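Local coordinates for protein RNA-dependent RNA Polymerase (Bombyx mori cytoplasmic polyhedrosis virus, PDB 6TZ0) that synthesises viral RNA from an RNA template in transcription and probably also in replication of the double-stranded RNA genome, at residues T401-D414 against F566-F579. Residues are numbered along the deposited sequence; the frame is centred on the assembly and turned at random.
Sequences TDEIAKRVNGIHHD and FVLDVASKCTVPRF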
ATOM      1  N   THR A 401     -25.533  -8.444  -1.703  1.00 25.67           N
ATOM      2  CA  THR A 401     -25.456  -7.353  -2.671  1.00 25.67           C
ATOM      3  C   THR A 401     -26.493  -6.264  -2.425  1.00 25.67           C
ATOM      4  O   THR A 401     -26.210  -5.085  -2.662  1.00 25.67           O
ATOM      5  CB  THR A 401     -25.599  -7.896  -4.089  1.00 25.67           C
ATOM      6  OG1 THR A 401     -26.844  -8.586  -4.204  1.00 25.67           O
ATOM      7  CG2 THR A 401     -24.471  -8.843  -4.417  1.00 25.67           C
ATOM      8  N   ASP A 402     -27.679  -6.619  -1.936  1.00 30.56           N
ATOM      9  CA  ASP A 402     -28.734  -5.623  -1.789  1.00 30.56           C
ATOM     10  C   ASP A 402     -28.515  -4.723  -0.578  1.00 30.56           C
ATOM     11  O   ASP A 402     -28.743  -3.507  -0.661  1.00 30.56           O
ATOM     12  CB  ASP A 402     -30.090  -6.315  -1.705  1.00 30.56           C
ATOM     13  CG  ASP A 402     -31.239  -5.338  -1.763  1.00 30.56           C
ATOM     14  OD1 ASP A 402     -31.512  -4.810  -2.865  1.00 30.56           O
ATOM     15  OD2 ASP A 402     -31.867  -5.096  -0.709  1.00 30.56           O
ATOM     16  N   GLU A 403     -28.046  -5.292   0.533  1.00 30.33           N
ATOM     17  CA  GLU A 403     -27.676  -4.497   1.697  1.00 30.33           C
ATOM     18  C   GLU A 403     -26.491  -3.584   1.402  1.00 30.33           C
ATOM     19  O   GLU A 403     -26.487  -2.413   1.809  1.00 30.33           O
ATOM     20  CB  GLU A 403     -27.359  -5.424   2.867  1.00 30.33           C
ATOM     21  CG  GLU A 403     -26.967  -4.716   4.142  1.00 30.33           C
ATOM     22  CD  GLU A 403     -28.109  -3.958   4.780  1.00 30.33           C
ATOM     23  OE1 GLU A 403     -29.279  -4.359   4.591  1.00 30.33           O
ATOM     24  OE2 GLU A 403     -27.836  -2.958   5.477  1.00 30.33           O
ATOM     25  N   ILE A 404     -25.490  -4.092   0.673  1.00 27.60           N
ATOM     26  CA  ILE A 404     -24.334  -3.278   0.309  1.00 27.60           C
ATOM     27  C   ILE A 404     -24.742  -2.159  -0.642  1.00 27.60           C
ATOM     28  O   ILE A 404     -24.262  -1.029  -0.516  1.00 27.60           O
ATOM     29  CB  ILE A 404     -23.210  -4.161  -0.272  1.00 27.60           C
ATOM     30  CG1 ILE A 404     -22.624  -5.051   0.813  1.00 27.60           C
ATOM     31  CG2 ILE A 404     -22.067  -3.343  -0.810  1.00 27.60           C
ATOM     32  CD1 ILE A 404     -21.676  -6.087   0.295  1.00 27.60           C
ATOM     33  N   ALA A 405     -25.678  -2.424  -1.560  1.00 28.24           N
ATOM     34  CA  ALA A 405     -26.130  -1.368  -2.463  1.00 28.24           C
ATOM     35  C   ALA A 405     -26.925  -0.297  -1.731  1.00 28.24           C
ATOM     36  O   ALA A 405     -26.782   0.896  -2.035  1.00 28.24           O
ATOM     37  CB  ALA A 405     -26.956  -1.967  -3.597  1.00 28.24           C
ATOM     38  N   LYS A 406     -27.727  -0.703  -0.742  1.00 30.87           N
ATOM     39  CA  LYS A 406     -28.408   0.255   0.123  1.00 30.87           C
ATOM     40  C   LYS A 406     -27.413   1.107   0.903  1.00 30.87           C
ATOM     41  O   LYS A 406     -27.647   2.301   1.114  1.00 30.87           O
ATOM     42  CB  LYS A 406     -29.348  -0.503   1.063  1.00 30.87           C
ATOM     43  CG  LYS A 406     -30.255   0.345   1.951  1.00 30.87           C
ATOM     44  CD  LYS A 406     -29.726   0.461   3.377  1.00 30.87           C
ATOM     45  CE  LYS A 406     -30.686   1.236   4.256  1.00 30.87           C
ATOM     46  NZ  LYS A 406     -30.163   1.394   5.639  1.00 30.87           N
ATOM     47  N   ARG A 407     -26.297   0.514   1.332  1.00 30.01           N
ATOM     48  CA  ARG A 407     -25.280   1.286   2.044  1.00 30.01           C
ATOM     49  C   ARG A 407     -24.529   2.233   1.112  1.00 30.01           C
ATOM     50  O   ARG A 407     -24.164   3.342   1.512  1.00 30.01           O
ATOM     51  CB  ARG A 407     -24.306   0.342   2.742  1.00 30.01           C
ATOM     52  CG  ARG A 407     -24.890  -0.361   3.938  1.00 30.01           C
ATOM     53  CD  ARG A 407     -23.895  -1.330   4.529  1.00 30.01           C
ATOM     54  NE  ARG A 407     -24.469  -2.039   5.665  1.00 30.01           N
ATOM     55  CZ  ARG A 407     -24.361  -1.633   6.922  1.00 30.01           C
ATOM     56  NH1 ARG A 407     -23.687  -0.531   7.203  1.00 30.01           N
ATOM     57  NH2 ARG A 407     -24.918  -2.331   7.901  1.00 30.01           N
ATOM     58  N   VAL A 408     -24.280   1.802  -0.126  1.00 29.71           N
ATOM     59  CA  VAL A 408     -23.539   2.608  -1.094  1.00 29.71           C
ATOM     60  C   VAL A 408     -24.364   3.806  -1.553  1.00 29.71           C
ATOM     61  O   VAL A 408     -23.814   4.885  -1.811  1.00 29.71           O
ATOM     62  CB  VAL A 408     -23.080   1.694  -2.255  1.00 29.71           C
ATOM     63  CG1 VAL A 408     -22.628   2.460  -3.478  1.00 29.71           C
ATOM     64  CG2 VAL A 408     -21.917   0.842  -1.801  1.00 29.71           C
ATOM     65  N   ASN A 409     -25.694   3.666  -1.591  1.00 30.40           N
ATOM     66  CA  ASN A 409     -26.552   4.775  -2.010  1.00 30.40           C
ATOM     67  C   ASN A 409     -26.505   5.963  -1.053  1.00 30.40           C
ATOM     68  O   ASN A 409     -26.808   7.089  -1.460  1.00 30.40           O
ATOM     69  CB  ASN A 409     -27.992   4.299  -2.152  1.00 30.40           C
ATOM     70  CG  ASN A 409     -28.187   3.392  -3.332  1.00 30.40           C
ATOM     71  OD1 ASN A 409     -27.607   3.604  -4.392  1.00 30.40           O
ATOM     72  ND2 ASN A 409     -29.023   2.380  -3.166  1.00 30.40           N
ATOM     73  N   GLY A 410     -26.125   5.751   0.202  1.00 32.13           N
ATOM     74  CA  GLY A 410     -26.124   6.830   1.168  1.00 32.13           C
ATOM     75  C   GLY A 410     -24.772   7.460   1.423  1.00 32.13           C
ATOM     76  O   GLY A 410     -24.537   8.017   2.498  1.00 32.13           O
ATOM     77  N   ILE A 411     -23.876   7.390   0.444  1.00 33.35           N
ATOM     78  CA  ILE A 411     -22.531   7.937   0.560  1.00 33.35           C
ATOM     79  C   ILE A 411     -22.335   8.976  -0.533  1.00 33.35           C
ATOM     80  O   ILE A 411     -22.658   8.725  -1.698  1.00 33.35           O
ATOM     81  CB  ILE A 411     -21.464   6.825   0.456  1.00 33.35           C
ATOM     82  CG1 ILE A 411     -21.601   5.841   1.613  1.00 33.35           C
ATOM     83  CG2 ILE A 411     -20.064   7.396   0.426  1.00 33.35           C
ATOM     84  CD1 ILE A 411     -20.767   4.603   1.441  1.00 33.35           C
ATOM     85  N   HIS A 412     -21.827  10.149  -0.159  1.00 36.65           N
ATOM     86  CA  HIS A 412     -21.374  11.144  -1.122  1.00 36.65           C
ATOM     87  C   HIS A 412     -19.945  10.779  -1.503  1.00 36.65           C
ATOM     88  O   HIS A 412     -19.044  10.820  -0.663  1.00 36.65           O
ATOM     89  CB  HIS A 412     -21.457  12.553  -0.545  1.00 36.65           C
ATOM     90  CG  HIS A 412     -21.159  13.629  -1.540  1.00 36.65           C
ATOM     91  ND1 HIS A 412     -22.038  13.979  -2.540  1.00 36.65           N
ATOM     92  CD2 HIS A 412     -20.082  14.433  -1.689  1.00 36.65           C
ATOM     93  CE1 HIS A 412     -21.515  14.951  -3.263  1.00 36.65           C
ATOM     94  NE2 HIS A 412     -20.328  15.245  -2.768  1.00 36.65           N
ATOM     95  N   HIS A 413     -19.739  10.417  -2.765  1.00 33.94           N
ATOM     96  CA  HIS A 413     -18.499   9.777  -3.170  1.00 33.94           C
ATOM     97  C   HIS A 413     -17.408  10.761  -3.557  1.00 33.94           C
ATOM     98  O   HIS A 413     -16.227  10.396  -3.536  1.00 33.94           O
ATOM     99  CB  HIS A 413     -18.783   8.811  -4.316  1.00 33.94           C
ATOM    100  CG  HIS A 413     -19.702   7.694  -3.932  1.00 33.94           C
ATOM    101  ND1 HIS A 413     -19.285   6.607  -3.194  1.00 33.94           N
ATOM    102  CD2 HIS A 413     -21.023   7.513  -4.150  1.00 33.94           C
ATOM    103  CE1 HIS A 413     -20.306   5.795  -2.995  1.00 33.94           C
ATOM    104  NE2 HIS A 413     -21.374   6.324  -3.560  1.00 33.94           N
ATOM    105  N   ASP A 414     -17.767  12.003  -3.871  1.00 34.75           N
ATOM    106  CA  ASP A 414     -16.767  13.019  -4.166  1.00 34.75           C
ATOM    107  C   ASP A 414     -16.034  13.450  -2.905  1.00 34.75           C
ATOM    108  O   ASP A 414     -14.799  13.556  -2.894  1.00 34.75           O
ATOM    109  CB  ASP A 414     -17.445  14.205  -4.830  1.00 34.75           C
ATOM    110  CG  ASP A 414     -18.003  13.850  -6.170  1.00 34.75           C
ATOM    111  OD1 ASP A 414     -17.447  12.928  -6.777  1.00 34.75           O
ATOM    112  OD2 ASP A 414     -18.985  14.474  -6.617  1.00 34.75           O
ATOM    113  N   PHE A 566     -19.138  -9.738  -8.417  1.00 20.55           N
ATOM    114  CA  PHE A 566     -19.726  -9.202  -7.192  1.00 20.55           C
ATOM    115  C   PHE A 566     -19.863  -7.685  -7.258  1.00 20.55           C
ATOM    116  O   PHE A 566     -20.909  -7.125  -6.884  1.00 20.55           O
ATOM    117  CB  PHE A 566     -18.862  -9.649  -6.013  1.00 20.55           C
ATOM    118  CG  PHE A 566     -19.229  -9.041  -4.702  1.00 20.55           C
ATOM    119  CD1 PHE A 566     -20.388  -9.402  -4.048  1.00 20.55           C
ATOM    120  CD2 PHE A 566     -18.374  -8.135  -4.093  1.00 20.55           C
ATOM    121  CE1 PHE A 566     -20.707  -8.836  -2.826  1.00 20.55           C
ATOM    122  CE2 PHE A 566     -18.686  -7.570  -2.880  1.00 20.55           C
ATOM    123  CZ  PHE A 566     -19.850  -7.921  -2.244  1.00 20.55           C
ATOM    124  N   VAL A 567     -18.828  -7.012  -7.769  1.00 21.03           N
ATOM    125  CA  VAL A 567     -18.861  -5.561  -7.911  1.00 21.03           C
ATOM    126  C   VAL A 567     -19.926  -5.134  -8.915  1.00 21.03           C
ATOM    127  O   VAL A 567     -20.657  -4.168  -8.681  1.00 21.03           O
ATOM    128  CB  VAL A 567     -17.458  -5.047  -8.289  1.00 21.03           C
ATOM    129  CG1 VAL A 567     -17.478  -3.584  -8.646  1.00 21.03           C
ATOM    130  CG2 VAL A 567     -16.527  -5.247  -7.131  1.00 21.03           C
ATOM    131  N   LEU A 568     -20.078  -5.877 -10.013  1.00 21.26           N
ATOM    132  CA  LEU A 568     -21.086  -5.517 -11.004  1.00 21.26           C
ATOM    133  C   LEU A 568     -22.500  -5.823 -10.527  1.00 21.26           C
ATOM    134  O   LEU A 568     -23.430  -5.104 -10.900  1.00 21.26           O
ATOM    135  CB  LEU A 568     -20.804  -6.213 -12.331  1.00 21.26           C
ATOM    136  CG  LEU A 568     -19.621  -5.655 -13.114  1.00 21.26           C
ATOM    137  CD1 LEU A 568     -19.351  -6.493 -14.342  1.00 21.26           C
ATOM    138  CD2 LEU A 568     -19.891  -4.227 -13.499  1.00 21.26           C
ATOM    139  N   ASP A 569     -22.677  -6.841  -9.677  1.00 23.04           N
ATOM    140  CA  ASP A 569     -23.985  -7.089  -9.071  1.00 23.04           C
ATOM    141  C   ASP A 569     -24.406  -5.937  -8.170  1.00 23.04           C
ATOM    142  O   ASP A 569     -25.531  -5.422  -8.281  1.00 23.04           O
ATOM    143  CB  ASP A 569     -23.965  -8.386  -8.265  1.00 23.04           C
ATOM    144  CG  ASP A 569     -23.935  -9.614  -9.131  1.00 23.04           C
ATOM    145  OD1 ASP A 569     -24.439  -9.552 -10.270  1.00 23.04           O
ATOM    146  OD2 ASP A 569     -23.425 -10.653  -8.666  1.00 23.04           O
ATOM    147  N   VAL A 570     -23.505  -5.511  -7.280  1.00 22.53           N
ATOM    148  CA  VAL A 570     -23.831  -4.408  -6.379  1.00 22.53           C
ATOM    149  C   VAL A 570     -24.007  -3.110  -7.162  1.00 22.53           C
ATOM    150  O   VAL A 570     -24.894  -2.305  -6.862  1.00 22.53           O
ATOM    151  CB  VAL A 570     -22.753  -4.270  -5.292  1.00 22.53           C
ATOM    152  CG1 VAL A 570     -23.089  -3.143  -4.345  1.00 22.53           C
ATOM    153  CG2 VAL A 570     -22.612  -5.551  -4.532  1.00 22.53           C
ATOM    154  N   ALA A 571     -23.206  -2.915  -8.210  1.00 22.68           N
ATOM    155  CA  ALA A 571     -23.299  -1.700  -9.007  1.00 22.68           C
ATOM    156  C   ALA A 571     -24.576  -1.654  -9.828  1.00 22.68           C
ATOM    157  O   ALA A 571     -25.120  -0.571 -10.054  1.00 22.68           O
ATOM    158  CB  ALA A 571     -22.082  -1.585  -9.920  1.00 22.68           C
ATOM    159  N   SER A 572     -25.072  -2.804 -10.277  1.00 23.17           N
ATOM    160  CA  SER A 572     -26.336  -2.812 -10.997  1.00 23.17           C
ATOM    161  C   SER A 572     -27.506  -2.578 -10.054  1.00 23.17           C
ATOM    162  O   SER A 572     -28.481  -1.918 -10.427  1.00 23.17           O
ATOM    163  CB  SER A 572     -26.512  -4.131 -11.735  1.00 23.17           C
ATOM    164  OG  SER A 572     -26.729  -5.182 -10.818  1.00 23.17           O
ATOM    165  N   LYS A 573     -27.429  -3.097  -8.824  1.00 25.61           N
ATOM    166  CA  LYS A 573     -28.559  -2.928  -7.914  1.00 25.61           C
ATOM    167  C   LYS A 573     -28.689  -1.521  -7.339  1.00 25.61           C
ATOM    168  O   LYS A 573     -29.778  -1.159  -6.891  1.00 25.61           O
ATOM    169  CB  LYS A 573     -28.488  -3.930  -6.763  1.00 25.61           C
ATOM    170  CG  LYS A 573     -28.886  -5.342  -7.136  1.00 25.61           C
ATOM    171  CD  LYS A 573     -28.760  -6.270  -5.952  1.00 25.61           C
ATOM    172  CE  LYS A 573     -29.348  -7.640  -6.251  1.00 25.61           C
ATOM    173  NZ  LYS A 573     -28.608  -8.374  -7.308  1.00 25.61           N
ATOM    174  N   CYS A 574     -27.633  -0.716  -7.339  1.00 28.16           N
ATOM    175  CA  CYS A 574     -27.679   0.547  -6.616  1.00 28.16           C
ATOM    176  C   CYS A 574     -28.271   1.656  -7.483  1.00 28.16           C
ATOM    177  O   CYS A 574     -28.684   1.443  -8.623  1.00 28.16           O
ATOM    178  CB  CYS A 574     -26.290   0.928  -6.108  1.00 28.16           C
ATOM    179  SG  CYS A 574     -25.068   1.278  -7.373  1.00 28.16           S
ATOM    180  N   THR A 575     -28.335   2.863  -6.917  1.00 30.14           N
ATOM    181  CA  THR A 575     -28.846   4.047  -7.613  1.00 30.14           C
ATOM    182  C   THR A 575     -27.945   5.216  -7.218  1.00 30.14           C
ATOM    183  O   THR A 575     -28.215   5.918  -6.239  1.00 30.14           O
ATOM    184  CB  THR A 575     -30.304   4.308  -7.252  1.00 30.14           C
ATOM    185  OG1 THR A 575     -31.080   3.136  -7.522  1.00 30.14           O
ATOM    186  CG2 THR A 575     -30.869   5.454  -8.076  1.00 30.14           C
ATOM    187  N   VAL A 576     -26.867   5.410  -7.969  1.00 26.35           N
ATOM    188  CA  VAL A 576     -25.874   6.441  -7.671  1.00 26.35           C
ATOM    189  C   VAL A 576     -25.656   7.289  -8.915  1.00 26.35           C
ATOM    190  O   VAL A 576     -25.052   6.813  -9.883  1.00 26.35           O
ATOM    191  CB  VAL A 576     -24.539   5.835  -7.202  1.00 26.35           C
ATOM    192  CG1 VAL A 576     -23.494   6.922  -7.004  1.00 26.35           C
ATOM    193  CG2 VAL A 576     -24.710   5.052  -5.919  1.00 26.35           C
ATOM    194  N   PRO A 577     -26.132   8.525  -8.957  1.00 24.76           N
ATOM    195  CA  PRO A 577     -25.714   9.436 -10.020  1.00 24.76           C
ATOM    196  C   PRO A 577     -24.500  10.240  -9.582  1.00 24.76           C
ATOM    197  O   PRO A 577     -24.224  10.393  -8.390  1.00 24.76           O
ATOM    198  CB  PRO A 577     -26.933  10.343 -10.195  1.00 24.76           C
ATOM    199  CG  PRO A 577     -27.498  10.417  -8.828  1.00 24.76           C
ATOM    200  CD  PRO A 577     -27.259   9.076  -8.187  1.00 24.76           C
ATOM    201  N   ARG A 578     -23.772  10.736 -10.585  1.00 26.02           N
ATOM    202  CA  ARG A 578     -22.699  11.722 -10.424  1.00 26.02           C
ATOM    203  C   ARG A 578     -21.566  11.189  -9.541  1.00 26.02           C
ATOM    204  O   ARG A 578     -21.366  11.626  -8.410  1.00 26.02           O
ATOM    205  CB  ARG A 578     -23.235  13.050  -9.866  1.00 26.02           C
ATOM    206  CG  ARG A 578     -23.760  14.034 -10.887  1.00 26.02           C
ATOM    207  CD  ARG A 578     -25.078  13.600 -11.443  1.00 26.02           C
ATOM    208  NE  ARG A 578     -25.727  14.623 -12.235  1.00 26.02           N
ATOM    209  CZ  ARG A 578     -26.838  14.407 -12.923  1.00 26.02           C
ATOM    210  NH1 ARG A 578     -27.384  15.385 -13.612  1.00 26.02           N
ATOM    211  NH2 ARG A 578     -27.395  13.209 -12.921  1.00 26.02           N
ATOM    212  N   PHE A 579     -20.847  10.199 -10.066  1.00 25.63           N
ATOM    213  CA  PHE A 579     -19.651   9.763  -9.352  1.00 25.63           C
ATOM    214  C   PHE A 579     -18.411  10.544  -9.768  1.00 25.63           C
ATOM    215  O   PHE A 579     -17.828  11.260  -8.954  1.00 25.63           O
ATOM    216  CB  PHE A 579     -19.429   8.258  -9.520  1.00 25.63           C
ATOM    217  CG  PHE A 579     -18.086   7.793  -9.040  1.00 25.63           C
ATOM    218  CD1 PHE A 579     -17.706   7.948  -7.719  1.00 25.63           C
ATOM    219  CD2 PHE A 579     -17.219   7.156  -9.907  1.00 25.63           C
ATOM    220  CE1 PHE A 579     -16.467   7.516  -7.287  1.00 25.63           C
ATOM    221  CE2 PHE A 579     -15.988   6.717  -9.476  1.00 25.63           C
ATOM    222  CZ  PHE A 579     -15.614   6.894  -8.167  1.00 25.63           C
TER
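T401 sets its CG2 methyl over the helix 566-573, 3.8 Å from V570 CG2, as a knob into the hole formed by F566, D569, V570 and K573. This is helix-helix packing in the central polymerase domain, away from the metal- and nucleotide-binding sites; the axes cross at -59° and approach to 8.6 Å. I404 carries the apolar face onward. Its CD1 meets the rim of the F566 ring near the ring plane, 3.6 Å from CZ, while CG2 abuts V570 CG1, the V570 branch that lies anti to the backbone N. A405 brings the backbones close, its CB resting 3.9 Å from C574 CB where helix 566-573 ends. Beyond that point the chain runs on alongside 401-414, and V576 places CG2 against V408 CG1 and CG1 3.8 Å from H413 CD2. H413 CB in turn lies in the plane of the F579 ring at its edge, and M502 of helix 501-508 touches both residues. D414 OD1 is hydrogen-bonded to Y460 OH, and OD2 forms a salt bridge with R461. N409 accepts the backbone N-H of T575 on its side-chain OD1 at 2.7 Å, nearly straight (164°), with the donor tilted slightly from the amide carbonyl plane.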